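Local atomic coordinates of Cif-like 1 (Burkholderia cenocepacia, PDB entry 7JQY), a protein that probably hydrolyses epoxides, as a Cif-like member of the alpha/beta hydrolase fold family that assembles into an octamer. Residues B[16-19]-B[20-24]; B[235-238]-B[239-243]; B[261-264]-B[265-268]; B[291-294]-B[295-299]. The protein carries 1 engineered substitution. All blocks are in the same frame, centred on the assembly; numbering follows the deposited sequence.

From the N terminus the four contacts follow in series, each a single continuous segment, so none nests in or crosses another. Contact 1 closes a tight turn near the N terminus, leading into the short helix before strand 26-32. Contact 2 lies on the last turns of helix 231-241, about 40 Å from contact 1 between centres and on the opposite side of the chain's centre. Contact 3 is in helix 262-268, which connects strands 250-255 and 274-279. Contact 4 opens the C-terminal helix 291-303, which packs on those same two strands; its centre is about 18 Å from those of contacts 1 and 3.

Contact 1: B[16-19]-B[20-24]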
# COMPACT_ATOMS: atom_id res chain seq x y z
N PRO B 16 13.14 -14.26 25.31
CA PRO B 16 11.86 -13.56 25.22
C PRO B 16 10.72 -14.31 25.89
O PRO B 16 10.79 -15.51 26.15
CB PRO B 16 11.61 -13.46 23.70
CG PRO B 16 12.33 -14.66 23.13
CD PRO B 16 13.56 -14.84 24.02
N GLY B 17 9.65 -13.56 26.18
CA GLY B 17 8.39 -14.12 26.64
C GLY B 17 8.20 -14.05 28.14
O GLY B 17 9.03 -13.53 28.90
N LEU B 18 7.06 -14.58 28.57
CA LEU B 18 6.76 -14.69 29.98
C LEU B 18 7.69 -15.71 30.63
O LEU B 18 8.12 -16.66 29.99
CB LEU B 18 5.30 -15.14 30.19
CG LEU B 18 4.18 -14.28 29.62
CD1 LEU B 18 2.83 -15.01 29.70
CD2 LEU B 18 4.12 -12.95 30.36
N PRO B 19 8.03 -15.51 31.91
CA PRO B 19 8.83 -16.52 32.61
C PRO B 19 8.05 -17.81 32.81
O PRO B 19 6.82 -17.82 32.82
CB PRO B 19 9.16 -15.84 33.95
CG PRO B 19 8.07 -14.83 34.14
CD PRO B 19 7.66 -14.37 32.77
N ALA B 20 8.80 -18.90 32.99
CA ALA B 20 8.19 -20.22 33.13
C ALA B 20 7.18 -20.25 34.27
O ALA B 20 7.43 -19.71 35.35
CB ALA B 20 9.27 -21.27 33.36
N GLY B 21 6.02 -20.86 34.02
CA GLY B 21 4.99 -20.99 35.03
C GLY B 21 4.07 -19.81 35.19
O GLY B 21 3.12 -19.88 35.98
N PHE B 22 4.33 -18.70 34.49
CA PHE B 22 3.49 -17.52 34.63
C PHE B 22 2.03 -17.81 34.28
O PHE B 22 1.12 -17.28 34.92
CB PHE B 22 4.04 -16.40 33.74
CG PHE B 22 3.44 -15.04 34.01
CD1 PHE B 22 2.19 -14.71 33.51
CD2 PHE B 22 4.15 -14.08 34.74
CE1 PHE B 22 1.64 -13.46 33.75
CE2 PHE B 22 3.60 -12.83 34.98
CZ PHE B 22 2.35 -12.52 34.49
N GLU B 23 1.79 -18.65 33.26
CA GLU B 23 0.43 -18.86 32.76
C GLU B 23 -0.49 -19.47 33.80
O GLU B 23 -1.68 -19.14 33.84
CB GLU B 23 0.45 -19.75 31.51
CG GLU B 23 0.83 -19.02 30.24
CD GLU B 23 2.32 -18.99 29.99
OE1 GLU B 23 3.10 -19.36 30.91
OE2 GLU B 23 2.72 -18.62 28.87
N ARG B 24 0.02 -20.37 34.63
CA ARG B 24 -0.79 -21.08 35.61
C ARG B 24 -1.03 -20.24 36.84
O ARG B 24 -1.90 -20.57 37.65
CB ARG B 24 -0.12 -22.40 36.00
CG ARG B 24 -0.10 -23.37 34.87
CD ARG B 24 -1.43 -24.08 34.80
NE ARG B 24 -1.89 -24.30 33.43
CZ ARG B 24 -2.69 -23.48 32.75
NH1 ARG B 24 -3.14 -22.36 33.29
NH2 ARG B 24 -3.04 -23.80 31.51
O HOH W 1 5.57 -19.35 30.56
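A type II beta turn from Pro19 to Phe22 brings the N-terminal arm into the short helix 22-25, and the contact is made where Leu18 and Pro19 meet Phe22 across it. The turn is closed by Phe22 N, which donates to Pro19 O at 3.1 Å with an N-H...O angle of 156°. Gly21 occupies the third position with positive phi, a backbone conformation that suits glycine.

The same Pro19 O takes a second bond from a water at 3.0 Å. That water also donates to Glu23 OE1 and so bridges the turn to the glutamate, whose chain bends at chi2; the 2.5 Å between water and OE1 is unusually short, and its exact length is doubtful. Two donors therefore meet at one carbonyl oxygen.

Alongside these polar bonds the side chains form an apolar cluster. Phe22 holds CG anti to its backbone N (chi1 -168°), which directs the ring to the side where Leu18 lies. Leu18 CD2 sits over one ring face in a CH-pi contact, 4.2 Å from the Phe22 ring centroid and only 12° off the normal. The other branch, Leu18 CD1, reaches Phe22 CD1 at 3.9 Å and runs beside Glu23 OE2. Pro19 approaches the ring obliquely, with CG 4.0 Å from Phe22 CD2.

Beyond the turn, Phe22 stacks with Phe26 and packs on Met68 and Pro69 of helix 68-73, while Glu23 makes backbone hydrogen bonds to a second subunit. The arrangement is a type II turn with proline in first place and Ala20-Gly21 at its corners, leading into a helical turn.

Contact 2: B[235-238]-B[239-243]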
# COMPACT_ATOMS: atom_id res chain seq x y z
N GLU B 235 0.90 19.63 34.60
CA GLU B 235 1.89 20.52 35.22
C GLU B 235 1.22 21.42 36.24
O GLU B 235 1.64 21.49 37.40
CB GLU B 235 2.62 21.33 34.16
CG GLU B 235 3.64 20.50 33.40
CD GLU B 235 4.15 21.19 32.16
OE1 GLU B 235 3.50 22.16 31.71
OE2 GLU B 235 5.20 20.76 31.63
N THR B 236 0.13 22.08 35.84
CA THR B 236 -0.63 22.92 36.76
C THR B 236 -1.13 22.11 37.96
O THR B 236 -0.99 22.54 39.11
CB THR B 236 -1.83 23.54 36.03
OG1 THR B 236 -1.40 24.05 34.76
CG2 THR B 236 -2.45 24.66 36.84
N ARG B 237 -1.69 20.93 37.70
CA ARG B 237 -2.28 20.16 38.79
C ARG B 237 -1.20 19.63 39.74
O ARG B 237 -1.37 19.68 40.96
CB ARG B 237 -3.13 19.02 38.22
CG ARG B 237 -3.89 18.25 39.28
CD ARG B 237 -5.06 19.05 39.80
NE ARG B 237 -5.81 18.31 40.81
CZ ARG B 237 -6.91 17.62 40.55
NH1 ARG B 237 -7.39 17.57 39.31
NH2 ARG B 237 -7.54 16.97 41.52
N PHE B 238 -0.07 19.18 39.19
CA PHE B 238 0.97 18.57 40.03
C PHE B 238 1.70 19.60 40.88
O PHE B 238 2.06 19.31 42.03
CB PHE B 238 1.97 17.81 39.15
CG PHE B 238 1.55 16.42 38.81
CD1 PHE B 238 0.20 16.10 38.68
CD2 PHE B 238 2.50 15.43 38.64
CE1 PHE B 238 -0.19 14.82 38.37
CE2 PHE B 238 2.12 14.14 38.33
CZ PHE B 238 0.77 13.83 38.19
N LYS B 239 1.90 20.80 40.34
CA LYS B 239 2.55 21.87 41.10
C LYS B 239 1.75 22.18 42.36
O LYS B 239 2.33 22.49 43.41
CB LYS B 239 2.64 23.12 40.21
CG LYS B 239 3.61 23.00 39.04
CD LYS B 239 3.42 24.11 38.00
CE LYS B 239 4.67 24.80 37.50
NZ LYS B 239 4.45 25.14 36.05
N ALA B 240 0.43 22.12 42.25
CA ALA B 240 -0.43 22.25 43.42
C ALA B 240 -0.28 21.06 44.36
O ALA B 240 -0.29 21.22 45.59
CB ALA B 240 -1.89 22.41 42.98
N PHE B 241 -0.13 19.85 43.81
CA PHE B 241 0.03 18.67 44.64
C PHE B 241 1.29 18.75 45.51
O PHE B 241 1.31 18.23 46.63
CB PHE B 241 0.10 17.40 43.77
CG PHE B 241 -1.24 16.92 43.24
CD1 PHE B 241 -2.44 17.27 43.86
CD2 PHE B 241 -1.29 16.09 42.12
CE1 PHE B 241 -3.66 16.81 43.37
CE2 PHE B 241 -2.50 15.63 41.62
CZ PHE B 241 -3.68 15.99 42.24
N MET B 242 2.34 19.41 45.02
CA MET B 242 3.62 19.40 45.71
C MET B 242 3.73 20.42 46.82
O MET B 242 4.83 20.66 47.33
CB MET B 242 4.75 19.64 44.71
CG MET B 242 5.28 18.39 44.06
SD MET B 242 6.50 18.85 42.83
CE MET B 242 5.50 19.91 41.82
N LYS B 243 2.63 20.99 47.26
CA LYS B 243 2.71 21.89 48.37
C LYS B 243 2.72 21.05 49.63
O LYS B 243 3.18 21.48 50.64
CB LYS B 243 1.49 22.78 48.45
CG LYS B 243 1.09 23.49 47.19
CD LYS B 243 2.22 24.32 46.67
CE LYS B 243 1.79 25.14 45.48
NZ LYS B 243 2.95 25.73 44.79
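Arg237 and Phe241 meet one turn apart near the C-terminal end of helix 231-241, a simple case of a long side chain using its carbon stem as well as its charged end. From CB the Arg237 chain sets out with CG anti to the backbone N (chi1 -174°) and then bends at chi2, which lays it across Phe241. CG is the first atom to touch, 3.7 Å from Phe241 CZ. CD passes a little farther from the same carbon, and NE comes closest, 3.5 Å from Phe241 CZ. The guanidinium carbon and NH2 remain near that ring atom, but the guanidinium is turned 54° from the ring plane, so the two groups do not stack.

The backbone shares that side of the ring: Arg237 O stands 3.6 Å above the plane of Phe241, offset toward the rim, while it accepts Phe241 N at 3.1 Å. Phe238 flanks the same ring. Its CD1 is 3.7 Å from Phe241 CD2, and the two rings are oblique, with planes at 42°. Both phenylalanines also pack on Tyr130 of helix 124-135.

Lys239 N donates to Glu235 O at 3.0 Å, and the lysine stem lies along that carbonyl. Glu235 sends its carboxylate elsewhere, to Trp156 and Lys160. The bond from Met242 N to Phe238 O is weak, where Met242 leaves helical geometry.

Chemically, the contact is probably mainly dispersion between the arginine stem and an aromatic ring. The charge of Arg237 probably adds little directional attraction, since its guanidinium meets the ring obliquely.

Contact 3: B[261-264]-B[265-268]; sequences AKEL and DMAR
Glu263 and Met266 lie side by side and point the same way from the inward flank of helix 262-268, three residues apart. Each side chain starts with CG anti to the backbone N (chi1 -165° for Glu263, -179° for Met266) and bends at chi2; Met266 folds again at chi3, swinging its methyl toward the carboxylate. Met266 CE consequently comes 3.3 Å from Glu263 OE2 and 3.5 Å from Glu263 CD, a methyl group against a carboxylate rather than an apolar pair.

Asp265 takes another direction. With CG beside its own backbone N, its carboxylate lies back along the first turn, CG 3.5 Å from Ala261 O. This is proximity and not a bond, since the carboxylate oxygens and the carbonyl are all acceptors; Ala261 O instead accepts Asp265 N at 3.1 Å. Arg268 extends from CG to NE, and its CG rests 3.4 Å from Leu264 O, which receives a weak bond from Arg268 N.

Glu263 and Ala267 face strand 250-255, while Met266 packs on Ile155 of helix 154-161. The helix is the crossover of a beta-alpha-beta unit linking parallel strands 250-255 and 274-279 in the alpha/beta hydrolase fold.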
# COMPACT_ATOMS: atom_id res chain seq x y z
N ALA B 261 20.49 9.04 39.23
CA ALA B 261 20.29 9.70 40.51
C ALA B 261 19.25 10.80 40.45
O ALA B 261 18.80 11.25 41.50
CB ALA B 261 21.63 10.28 41.00
N LYS B 262 18.88 11.26 39.25
CA LYS B 262 17.90 12.35 39.18
C LYS B 262 16.48 11.89 39.52
O LYS B 262 15.62 12.73 39.80
CB LYS B 262 17.91 12.97 37.78
CG LYS B 262 19.29 13.43 37.32
CD LYS B 262 19.27 13.93 35.88
CE LYS B 262 20.68 14.08 35.31
NZ LYS B 262 21.30 12.79 34.88
N GLU B 263 16.22 10.58 39.51
CA GLU B 263 14.95 10.10 40.05
C GLU B 263 14.90 10.31 41.54
O GLU B 263 13.84 10.59 42.12
CB GLU B 263 14.77 8.61 39.74
CG GLU B 263 13.34 8.10 39.93
CD GLU B 263 12.41 8.58 38.84
OE1 GLU B 263 12.92 9.24 37.90
OE2 GLU B 263 11.19 8.29 38.92
N LEU B 264 16.07 10.22 42.15
CA LEU B 264 16.23 10.31 43.58
C LEU B 264 16.08 11.77 44.01
O LEU B 264 15.40 12.07 45.01
CB LEU B 264 17.62 9.76 43.86
CG LEU B 264 17.79 8.26 44.11
CD1 LEU B 264 17.67 7.53 42.73
CD2 LEU B 264 19.15 8.00 44.73
N ASP B 265 16.67 12.70 43.24
CA ASP B 265 16.46 14.13 43.45
C ASP B 265 15.01 14.53 43.19
O ASP B 265 14.43 15.32 43.95
CB ASP B 265 17.38 14.94 42.54
CG ASP B 265 18.83 14.52 42.67
OD1 ASP B 265 19.61 14.74 41.71
OD2 ASP B 265 19.19 13.95 43.72
N MET B 266 14.42 14.01 42.11
CA MET B 266 13.05 14.36 41.77
C MET B 266 12.09 13.95 42.88
O MET B 266 11.18 14.71 43.23
CB MET B 266 12.67 13.68 40.45
CG MET B 266 11.28 13.97 39.97
SD MET B 266 10.03 12.84 40.60
CE MET B 266 10.81 11.24 40.41
N ALA B 267 12.30 12.78 43.47
CA ALA B 267 11.40 12.29 44.50
C ALA B 267 11.49 13.11 45.77
O ALA B 267 10.50 13.23 46.51
CB ALA B 267 11.69 10.82 44.80
N ARG B 268 12.66 13.69 46.06
CA ARG B 268 12.83 14.44 47.29
C ARG B 268 12.10 15.77 47.26
O ARG B 268 11.87 16.36 48.32
CB ARG B 268 14.31 14.67 47.58
CG ARG B 268 15.03 13.44 48.06
CD ARG B 268 16.40 13.82 48.54
NE ARG B 268 17.14 12.68 49.05
CZ ARG B 268 18.36 12.34 48.63
NH1 ARG B 268 18.96 13.07 47.69
NH2 ARG B 268 18.96 11.28 49.15

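Contact 4: B[291-294]-B[295-299]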
# COMPACT_ATOMS: atom_id res chain seq x y z
N PRO B 291 15.19 -6.60 35.99
CA PRO B 291 14.16 -6.96 36.98
C PRO B 291 14.74 -7.61 38.23
O PRO B 291 14.06 -7.63 39.26
CB PRO B 291 13.24 -7.90 36.21
CG PRO B 291 14.09 -8.47 35.13
CD PRO B 291 15.06 -7.39 34.75
N ALA B 292 15.93 -8.21 38.14
CA ALA B 292 16.56 -8.78 39.32
C ALA B 292 16.88 -7.69 40.34
O ALA B 292 16.61 -7.84 41.54
CB ALA B 292 17.81 -9.55 38.92
N PHE B 293 17.47 -6.59 39.88
CA PHE B 293 17.72 -5.45 40.76
C PHE B 293 16.42 -4.88 41.30
O PHE B 293 16.30 -4.57 42.49
CB PHE B 293 18.49 -4.37 39.99
CG PHE B 293 18.58 -3.06 40.71
CD1 PHE B 293 17.59 -2.09 40.57
CD2 PHE B 293 19.68 -2.77 41.51
CE1 PHE B 293 17.69 -0.88 41.24
CE2 PHE B 293 19.78 -1.56 42.18
CZ PHE B 293 18.79 -0.61 42.04
N LEU B 294 15.42 -4.74 40.42
CA LEU B 294 14.16 -4.13 40.81
C LEU B 294 13.43 -5.00 41.81
O LEU B 294 12.89 -4.51 42.81
CB LEU B 294 13.30 -3.91 39.58
CG LEU B 294 11.88 -3.41 39.82
CD1 LEU B 294 11.96 -2.12 40.59
CD2 LEU B 294 11.19 -3.21 38.48
N THR B 295 13.38 -6.30 41.54
CA THR B 295 12.68 -7.19 42.44
C THR B 295 13.33 -7.14 43.80
O THR B 295 12.64 -7.13 44.83
CB THR B 295 12.65 -8.62 41.88
OG1 THR B 295 11.69 -8.66 40.82
CG2 THR B 295 12.23 -9.62 42.94
N ARG B 296 14.66 -7.08 43.83
CA ARG B 296 15.39 -7.02 45.09
C ARG B 296 15.10 -5.73 45.85
O ARG B 296 14.96 -5.73 47.08
CB ARG B 296 16.89 -7.17 44.85
CG ARG B 296 17.73 -7.12 46.12
CD ARG B 296 17.29 -8.19 47.11
NE ARG B 296 18.03 -8.12 48.36
CZ ARG B 296 17.82 -8.91 49.40
NH1 ARG B 296 16.87 -9.84 49.35
NH2 ARG B 296 18.54 -8.78 50.50
N GLN B 297 15.01 -4.62 45.12
CA GLN B 297 14.75 -3.32 45.69
C GLN B 297 13.32 -3.24 46.21
O GLN B 297 13.08 -2.74 47.32
CB GLN B 297 15.03 -2.26 44.64
CG GLN B 297 16.52 -2.03 44.45
CD GLN B 297 17.12 -1.35 45.66
OE1 GLN B 297 16.40 -0.70 46.42
NE2 GLN B 297 18.42 -1.46 45.83
N LEU B 298 12.36 -3.81 45.49
CA LEU B 298 10.97 -3.71 45.93
C LEU B 298 10.70 -4.54 47.18
O LEU B 298 10.07 -4.06 48.14
CB LEU B 298 10.02 -4.13 44.81
CG LEU B 298 9.87 -3.20 43.61
CD1 LEU B 298 8.99 -3.84 42.54
CD2 LEU B 298 9.27 -1.86 44.03
N LEU B 299 11.21 -5.77 47.22
CA LEU B 299 10.96 -6.63 48.37
C LEU B 299 11.60 -6.06 49.64
O LEU B 299 10.97 -6.08 50.71
CB LEU B 299 11.44 -8.06 48.09
CG LEU B 299 10.50 -8.78 47.11
CD1 LEU B 299 10.99 -10.15 46.70
CD2 LEU B 299 9.09 -8.87 47.70
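Phe293 and Gln297 press together on the sheet-facing side of helix 291-303, the C-terminal helix of this alpha/beta hydrolase fold. Phe293, CG anti to its backbone N (chi1 169°), projects outward with a slight lean toward Gln297, which bends at chi2 and lays its CG over one ring face: a CH-pi contact 3.8 Å from the Phe293 centroid and 20° off the normal. The amide beyond is inclined 35° to the ring, with Gln297 NE2 3.9 Å from Phe293 CE2. Both side chains lie against strands 250-255 and 274-279.

Leu294 and Leu298 continue the close-packed part. Leu294 CD1 touches Leu298 CG at 3.8 Å, and both residues are buried, Leu294 also meeting Leu253 and Val67.

The solvent side is looser. Ala292 and Arg296 are joined through the backbone, Arg296 N donating to Ala292 O at 3.1 Å, while the arginine's end leads away from the first turn to a long, weak ion pair with Asp300.

Thr295 stands between these regimes, beside Val67 and Ala70. Its OG1 lies near its own backbone N, placing hydroxyl and amide alike toward one carbonyl: Pro291 O accepts Thr295 N at 2.7 Å and, more weakly, Thr295 OG1 at 3.0 Å.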